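Saframycin Mx1 synthetase B (Legionella pneumophila subsp. pneumophila, PDB 3KXW) belongs to the ANL clan of AMP-binding proteins and holds 5'-O-[(S)-(dodecanoyloxy)(hydroxy)phosphoryl]adenosine in a ligand pocket. Local coordinates at residues V119-A123 and D124-K128; I238-P242 and F243-Q247. All coordinates share one frame; numbering follows the deposited sequence.

Contact 1: residues V119-A123 and D124-K128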
ATOM      1  N   VAL A 119       1.545  -5.301 -23.359  1.00 16.16           N
ATOM      2  CA  VAL A 119       1.054  -5.692 -22.039  1.00 16.49           C
ATOM      3  C   VAL A 119       1.297  -7.192 -21.831  1.00 17.02           C
ATOM      4  O   VAL A 119       1.057  -7.999 -22.728  1.00 15.23           O
ATOM      5  CB  VAL A 119      -0.442  -5.291 -21.791  1.00 16.74           C
ATOM      6  CG1 VAL A 119      -1.358  -5.839 -22.874  1.00 18.91           C
ATOM      7  CG2 VAL A 119      -0.912  -5.753 -20.411  1.00 16.37           C
ATOM      8  N   LEU A 120       1.835  -7.537 -20.667  1.00 14.53           N
ATOM      9  CA  LEU A 120       1.999  -8.925 -20.254  1.00 15.80           C
ATOM     10  C   LEU A 120       0.916  -9.315 -19.264  1.00 16.63           C
ATOM     11  O   LEU A 120       0.537  -8.537 -18.394  1.00 15.10           O
ATOM     12  CB  LEU A 120       3.381  -9.155 -19.624  1.00 14.92           C
ATOM     13  CG  LEU A 120       4.530  -8.710 -20.536  1.00 15.07           C
ATOM     14  CD1 LEU A 120       5.868  -8.934 -19.863  1.00 14.18           C
ATOM     15  CD2 LEU A 120       4.519  -9.430 -21.904  1.00 17.63           C
HETATM   16  N   MSE A 121       0.399 -10.521 -19.400  1.00 15.93           N
HETATM   17  CA  MSE A 121      -0.576 -11.019 -18.429  1.00 17.77           C
HETATM   18  C   MSE A 121      -0.584 -12.529 -18.541  1.00 17.80           C
HETATM   19  O   MSE A 121      -0.008 -13.054 -19.471  1.00 18.70           O
HETATM   20  CB  MSE A 121      -1.965 -10.452 -18.753  1.00 16.89           C
HETATM   21  CG  MSE A 121      -2.544 -10.951 -20.083  1.00 19.53           C
HETATM   22 SE   MSE A 121      -4.255 -10.060 -20.488  1.00 33.83          SE
HETATM   23  CE  MSE A 121      -3.606  -8.256 -20.954  1.00 21.45           C
ATOM     24  N   ILE A 122      -1.258 -13.237 -17.633  1.00 18.93           N
ATOM     25  CA  ILE A 122      -1.313 -14.697 -17.783  1.00 21.23           C
ATOM     26  C   ILE A 122      -2.328 -15.137 -18.851  1.00 23.01           C
ATOM     27  O   ILE A 122      -3.252 -14.398 -19.172  1.00 22.24           O
ATOM     28  CB  ILE A 122      -1.583 -15.440 -16.463  1.00 22.81           C
ATOM     29  CG1 ILE A 122      -3.013 -15.188 -15.978  1.00 22.77           C
ATOM     30  CG2 ILE A 122      -0.528 -15.089 -15.416  1.00 20.44           C
ATOM     31  CD1 ILE A 122      -3.408 -16.051 -14.804  1.00 24.03           C
ATOM     32  N   ALA A 123      -2.142 -16.341 -19.395  1.00 21.72           N
ATOM     33  CA  ALA A 123      -2.987 -16.838 -20.482  1.00 24.62           C
ATOM     34  C   ALA A 123      -4.481 -16.760 -20.175  1.00 24.72           C
ATOM     35  O   ALA A 123      -5.270 -16.336 -21.016  1.00 26.63           O
ATOM     36  CB  ALA A 123      -2.584 -18.267 -20.880  1.00 23.52           C
ATOM     37  N   ASP A 124      -4.862 -17.157 -18.970  1.00 26.13           N
ATOM     38  CA  ASP A 124      -6.251 -17.045 -18.532  1.00 26.62           C
ATOM     39  C   ASP A 124      -6.777 -15.635 -18.724  1.00 28.82           C
ATOM     40  O   ASP A 124      -7.956 -15.440 -19.034  1.00 28.99           O
ATOM     41  CB  ASP A 124      -6.398 -17.446 -17.057  1.00 27.17           C
ATOM     42  CG  ASP A 124      -6.391 -18.962 -16.859  1.00 34.27           C
ATOM     43  OD1 ASP A 124      -6.402 -19.701 -17.876  1.00 33.42           O
ATOM     44  OD2 ASP A 124      -6.385 -19.415 -15.691  1.00 35.93           O
ATOM     45  N   HIS A 125      -5.910 -14.646 -18.528  1.00 26.63           N
ATOM     46  CA  HIS A 125      -6.370 -13.261 -18.550  1.00 26.82           C
ATOM     47  C   HIS A 125      -6.470 -12.696 -19.960  1.00 26.67           C
ATOM     48  O   HIS A 125      -7.265 -11.789 -20.204  1.00 26.58           O
ATOM     49  CB  HIS A 125      -5.515 -12.372 -17.644  1.00 24.03           C
ATOM     50  CG  HIS A 125      -5.923 -12.405 -16.202  1.00 23.26           C
ATOM     51  ND1 HIS A 125      -5.200 -11.770 -15.218  1.00 21.48           N
ATOM     52  CD2 HIS A 125      -6.970 -12.997 -15.576  1.00 26.13           C
ATOM     53  CE1 HIS A 125      -5.787 -11.956 -14.049  1.00 22.88           C
ATOM     54  NE2 HIS A 125      -6.861 -12.702 -14.238  1.00 24.94           N
ATOM     55  N   ILE A 126      -5.686 -13.233 -20.896  1.00 25.72           N
ATOM     56  CA  ILE A 126      -5.855 -12.793 -22.269  1.00 28.63           C
ATOM     57  C   ILE A 126      -7.254 -13.222 -22.749  1.00 31.95           C
ATOM     58  O   ILE A 126      -7.885 -12.526 -23.539  1.00 31.88           O
ATOM     59  CB  ILE A 126      -4.731 -13.248 -23.250  1.00 31.30           C
ATOM     60  CG1 ILE A 126      -5.247 -14.241 -24.267  1.00 30.98           C
ATOM     61  CG2 ILE A 126      -3.474 -13.718 -22.550  1.00 29.16           C
ATOM     62  CD1 ILE A 126      -5.393 -13.623 -25.581  1.00 33.80           C
ATOM     63  N   LYS A 127      -7.754 -14.344 -22.236  1.00 30.02           N
ATOM     64  CA  LYS A 127      -9.124 -14.749 -22.548  1.00 33.60           C
ATOM     65  C   LYS A 127     -10.171 -13.859 -21.871  1.00 30.99           C
ATOM     66  O   LYS A 127     -11.142 -13.439 -22.493  1.00 31.42           O
ATOM     67  CB  LYS A 127      -9.348 -16.222 -22.212  1.00 34.37           C
ATOM     68  CG  LYS A 127      -9.240 -17.101 -23.429  1.00 39.54           C
ATOM     69  CD  LYS A 127      -8.271 -18.250 -23.229  1.00 44.23           C
ATOM     70  CE  LYS A 127      -7.751 -18.705 -24.589  1.00 45.20           C
ATOM     71  NZ  LYS A 127      -7.401 -17.509 -25.433  1.00 46.18           N
ATOM     72  N   LYS A 128      -9.957 -13.560 -20.601  1.00 29.51           N
ATOM     73  CA  LYS A 128     -10.909 -12.765 -19.850  1.00 30.74           C
ATOM     74  C   LYS A 128     -10.906 -11.292 -20.239  1.00 32.30           C
ATOM     75  O   LYS A 128     -11.963 -10.662 -20.260  1.00 35.13           O
ATOM     76  CB  LYS A 128     -10.659 -12.900 -18.347  1.00 30.50           C
ATOM     77  CG  LYS A 128     -11.556 -12.019 -17.521  1.00 32.66           C
ATOM     78  CD  LYS A 128     -11.378 -12.227 -16.031  1.00 35.49           C
ATOM     79  CE  LYS A 128     -12.328 -11.291 -15.265  1.00 36.27           C
ATOM     80  NZ  LYS A 128     -12.320 -11.546 -13.798  1.00 38.35           N
TER
HETATM   81  O   HOH W   1      -2.461 -11.845 -15.415  1.00 17.78           O
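M121 CG and I122 CG1 both sit between the backbone N and the carbonyl carbon (chi1 66° and 69°), which brings the selenomethionine up to H125 and I126 and lays CG1 of I122 over the imidazole of H125. The motif is a strand-to-helix junction: strand 118-121, which runs between the parallel strands 67-71 and 143-147 of a five-stranded mixed sheet, ends, I122 takes the N-cap position, and helix 123-129 starts at once. M121 turns back at its last torsion (chi3 72°), and its SE lies 3.5 Å from the carbonyl O of H125. Its CG meets CG2 of I126 at 3.8 Å, the two side chains crossing at about a right angle. Packing against the first turn therefore begins with the last residue of the strand.

I122 illustrates how an N-cap residue without a side-chain acceptor contributes through its carbonyl. I122 O receives two amides. The N of H125 comes from above the carbonyl plane, at 2.7 Å from that O, while the N of I126 lies in the plane and is farther off, at 3.2 Å. A123 O adds only weak bonds to the N of I126 and K127. Another amide of the first turn is taken from outside, where E149 OE1 accepts from A123 N.

The side chain of I122 packs on H125 instead. Its CG1 sits over one face of the H125 imidazole, 4.0 Å from CG of that ring, while F129 makes an edge-to-face contact with the same ring. The rotation of the imidazole is probably fixed further by a water that accepts from I122 N and is hydrogen-bonded to H125 ND1 at 2.7 Å.

Contact 2: residues I238-P242 and F243-Q247; sequences IMMSP and FSFLQ
The ring of F245 has the CE methyl of the selenomethionine M240 at its edge, close to the ring plane, while W214 stacks on this phenyl and W252 meets it with the two planes nearly perpendicular. The F243 ring carries CG of Q247 over one face, 3.6 Å above its plane and offset toward the rim. M240 can touch F245 because its chain is extended beyond CG (chi3 178°), so that CE ends 3.7 Å from F245 CA. On the way, SE passes S244 CB at 3.9 Å.

The site is a helix N-terminus with a classical serine N-cap. S241 holds its hydroxyl between the backbone N and the carbonyl carbon (chi1 69°), and OG accepts from S244 N at 3.2 Å, occupying an amide of the first turn. S241 O takes F245 N in the carbonyl plane, also at 3.2 Å; backbone and side chain of S241 thus both accept amides of the first turn. P242 continues the pattern: its O receives L246 N at 2.9 Å, nearly along the C=O axis. A proline suits this first helical position well, because the N of that residue has no intrahelical carbonyl to donate to.

In a full capping box the side chain of S244 would bind S241 N directly. Here a water stands between them, accepting from S241 N at 2.9 Å and lying equally far from S244 OG.

Strand 236-239 delivers the chain to this turn from between strands 28-34 and 210-213. M240 then packs on helix 250-259, P242 touches P74 and P216 in loops, and F243 and L246 rest against helix 515-533.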
ATOM      1  N   ILE A 238       8.325 -14.371   1.565  1.00 13.20           N
ATOM      2  CA  ILE A 238       7.263 -15.374   1.558  1.00 13.96           C
ATOM      3  C   ILE A 238       5.937 -14.651   1.481  1.00 14.25           C
ATOM      4  O   ILE A 238       5.691 -13.753   2.286  1.00 15.33           O
ATOM      5  CB  ILE A 238       7.253 -16.228   2.874  1.00 14.63           C
ATOM      6  CG1 ILE A 238       8.659 -16.738   3.202  1.00 18.57           C
ATOM      7  CG2 ILE A 238       6.199 -17.361   2.775  1.00 14.87           C
ATOM      8  CD1 ILE A 238       9.154 -17.761   2.315  1.00 20.54           C
HETATM    9  N   MSE A 239       5.085 -15.014   0.522  1.00 13.54           N
HETATM   10  CA  MSE A 239       3.947 -14.155   0.205  1.00 15.33           C
HETATM   11  C   MSE A 239       2.616 -14.881  -0.022  1.00 14.51           C
HETATM   12  O   MSE A 239       2.575 -16.046  -0.389  1.00 15.85           O
HETATM   13  CB  MSE A 239       4.261 -13.325  -1.041  1.00 12.38           C
HETATM   14  CG  MSE A 239       5.422 -12.355  -0.860  1.00 18.21           C
HETATM   15 SE   MSE A 239       6.102 -11.867  -2.646  1.00 33.87          SE
HETATM   16  CE  MSE A 239       6.994 -13.583  -3.074  1.00 20.06           C
HETATM   17  N   MSE A 240       1.533 -14.151   0.191  1.00 14.29           N
HETATM   18  CA  MSE A 240       0.232 -14.571  -0.286  1.00 14.36           C
HETATM   19  C   MSE A 240      -0.509 -13.328  -0.766  1.00 14.95           C
HETATM   20  O   MSE A 240      -0.017 -12.193  -0.618  1.00 14.55           O
HETATM   21  CB  MSE A 240      -0.555 -15.259   0.827  1.00 15.02           C
HETATM   22  CG  MSE A 240      -0.977 -14.326   1.949  1.00 15.24           C
HETATM   23 SE   MSE A 240      -1.894 -15.320   3.379  1.00 27.92          SE
HETATM   24  CE  MSE A 240      -2.179 -13.826   4.599  1.00 15.84           C
ATOM     25  N   SER A 241      -1.697 -13.525  -1.324  1.00 14.55           N
ATOM     26  CA  SER A 241      -2.466 -12.401  -1.848  1.00 15.50           C
ATOM     27  C   SER A 241      -3.265 -11.660  -0.768  1.00 14.75           C
ATOM     28  O   SER A 241      -3.603 -12.225   0.265  1.00 15.71           O
ATOM     29  CB  SER A 241      -3.430 -12.888  -2.924  1.00 15.76           C
ATOM     30  OG  SER A 241      -4.447 -13.683  -2.339  1.00 16.49           O
ATOM     31  N   PRO A 242      -3.603 -10.400  -1.022  1.00 14.54           N
ATOM     32  CA  PRO A 242      -4.439  -9.694  -0.049  1.00 15.20           C
ATOM     33  C   PRO A 242      -5.789 -10.376   0.097  1.00 16.90           C
ATOM     34  O   PRO A 242      -6.350 -10.372   1.195  1.00 15.88           O
ATOM     35  CB  PRO A 242      -4.604  -8.302  -0.671  1.00 15.91           C
ATOM     36  CG  PRO A 242      -3.398  -8.136  -1.505  1.00 17.21           C
ATOM     37  CD  PRO A 242      -3.154  -9.505  -2.101  1.00 14.84           C
ATOM     38  N   PHE A 243      -6.297 -10.957  -0.992  1.00 16.31           N
ATOM     39  CA  PHE A 243      -7.559 -11.707  -0.919  1.00 18.02           C
ATOM     40  C   PHE A 243      -7.487 -12.801   0.158  1.00 18.38           C
ATOM     41  O   PHE A 243      -8.410 -12.975   0.955  1.00 19.31           O
ATOM     42  CB  PHE A 243      -7.898 -12.303  -2.296  1.00 21.44           C
ATOM     43  CG  PHE A 243      -9.097 -13.215  -2.289  1.00 23.21           C
ATOM     44  CD1 PHE A 243     -10.377 -12.702  -2.403  1.00 27.50           C
ATOM     45  CD2 PHE A 243      -8.940 -14.584  -2.153  1.00 22.68           C
ATOM     46  CE1 PHE A 243     -11.498 -13.550  -2.391  1.00 26.07           C
ATOM     47  CE2 PHE A 243     -10.049 -15.432  -2.148  1.00 24.68           C
ATOM     48  CZ  PHE A 243     -11.323 -14.910  -2.261  1.00 26.45           C
ATOM     49  N   SER A 244      -6.377 -13.526   0.190  1.00 17.02           N
ATOM     50  CA  SER A 244      -6.174 -14.592   1.174  1.00 18.92           C
ATOM     51  C   SER A 244      -6.193 -14.040   2.592  1.00 17.93           C
ATOM     52  O   SER A 244      -6.796 -14.621   3.499  1.00 17.52           O
ATOM     53  CB  SER A 244      -4.851 -15.331   0.895  1.00 18.62           C
ATOM     54  OG  SER A 244      -4.990 -16.130  -0.266  1.00 21.51           O
ATOM     55  N   PHE A 245      -5.530 -12.907   2.783  1.00 15.43           N
ATOM     56  CA  PHE A 245      -5.542 -12.269   4.091  1.00 16.21           C
ATOM     57  C   PHE A 245      -6.965 -11.880   4.539  1.00 16.73           C
ATOM     58  O   PHE A 245      -7.384 -12.194   5.658  1.00 17.53           O
ATOM     59  CB  PHE A 245      -4.657 -11.022   4.104  1.00 14.47           C
ATOM     60  CG  PHE A 245      -4.780 -10.246   5.368  1.00 14.06           C
ATOM     61  CD1 PHE A 245      -4.454 -10.839   6.576  1.00 14.71           C
ATOM     62  CD2 PHE A 245      -5.285  -8.961   5.366  1.00 14.00           C
ATOM     63  CE1 PHE A 245      -4.611 -10.153   7.769  1.00 14.42           C
ATOM     64  CE2 PHE A 245      -5.426  -8.261   6.549  1.00 14.05           C
ATOM     65  CZ  PHE A 245      -5.096  -8.860   7.750  1.00 14.24           C
ATOM     66  N   LEU A 246      -7.693 -11.194   3.667  1.00 15.79           N
ATOM     67  CA  LEU A 246      -9.027 -10.705   4.019  1.00 17.79           C
ATOM     68  C   LEU A 246      -9.999 -11.831   4.283  1.00 19.00           C
ATOM     69  O   LEU A 246     -10.797 -11.762   5.213  1.00 20.66           O
ATOM     70  CB  LEU A 246      -9.556  -9.735   2.961  1.00 18.17           C
ATOM     71  CG  LEU A 246      -8.832  -8.381   2.900  1.00 18.66           C
ATOM     72  CD1 LEU A 246      -9.533  -7.477   1.922  1.00 21.96           C
ATOM     73  CD2 LEU A 246      -8.781  -7.688   4.252  1.00 17.53           C
ATOM     74  N   GLN A 247      -9.918 -12.895   3.497  1.00 20.03           N
ATOM     75  CA  GLN A 247     -10.763 -14.057   3.748  1.00 20.81           C
ATOM     76  C   GLN A 247     -10.466 -14.763   5.062  1.00 22.28           C
ATOM     77  O   GLN A 247     -11.349 -15.400   5.635  1.00 21.92           O
ATOM     78  CB  GLN A 247     -10.610 -15.065   2.617  1.00 23.15           C
ATOM     79  CG  GLN A 247     -11.183 -14.594   1.311  1.00 24.60           C
ATOM     80  CD  GLN A 247     -12.557 -15.155   1.059  1.00 30.98           C
ATOM     81  OE1 GLN A 247     -13.557 -14.426   1.086  1.00 32.58           O
ATOM     82  NE2 GLN A 247     -12.624 -16.462   0.818  1.00 33.17           N
TER
HETATM   83  O   HOH W   2      -2.574 -16.255  -1.927  1.00 18.46           O

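Contact 1 precedes contact 2 along the chain; their centres are 21 Å apart, their nearest atoms about 11 Å. They belong to different mixed sheets, holding strand 118-121 and strand 236-239 respectively. The loop after strand 67-71 reaches both, with F72 against contact 1 and P74 against contact 2. Contact 1 lies at the surface. Contact 2 joins the AMP-binding part to helix 515-533, and the P242 side chain is about 14 Å from the bound 5'-O-[(S)-(dodecanoyloxy)(hydroxy)phosphoryl]adenosine, so it is structural packing rather than pocket. Both junctions put a methionine (modelled as selenomethionine), an N-cap residue and a water on the N-cap amide at a helix start, but S241 also caps through OG, which I122 cannot do.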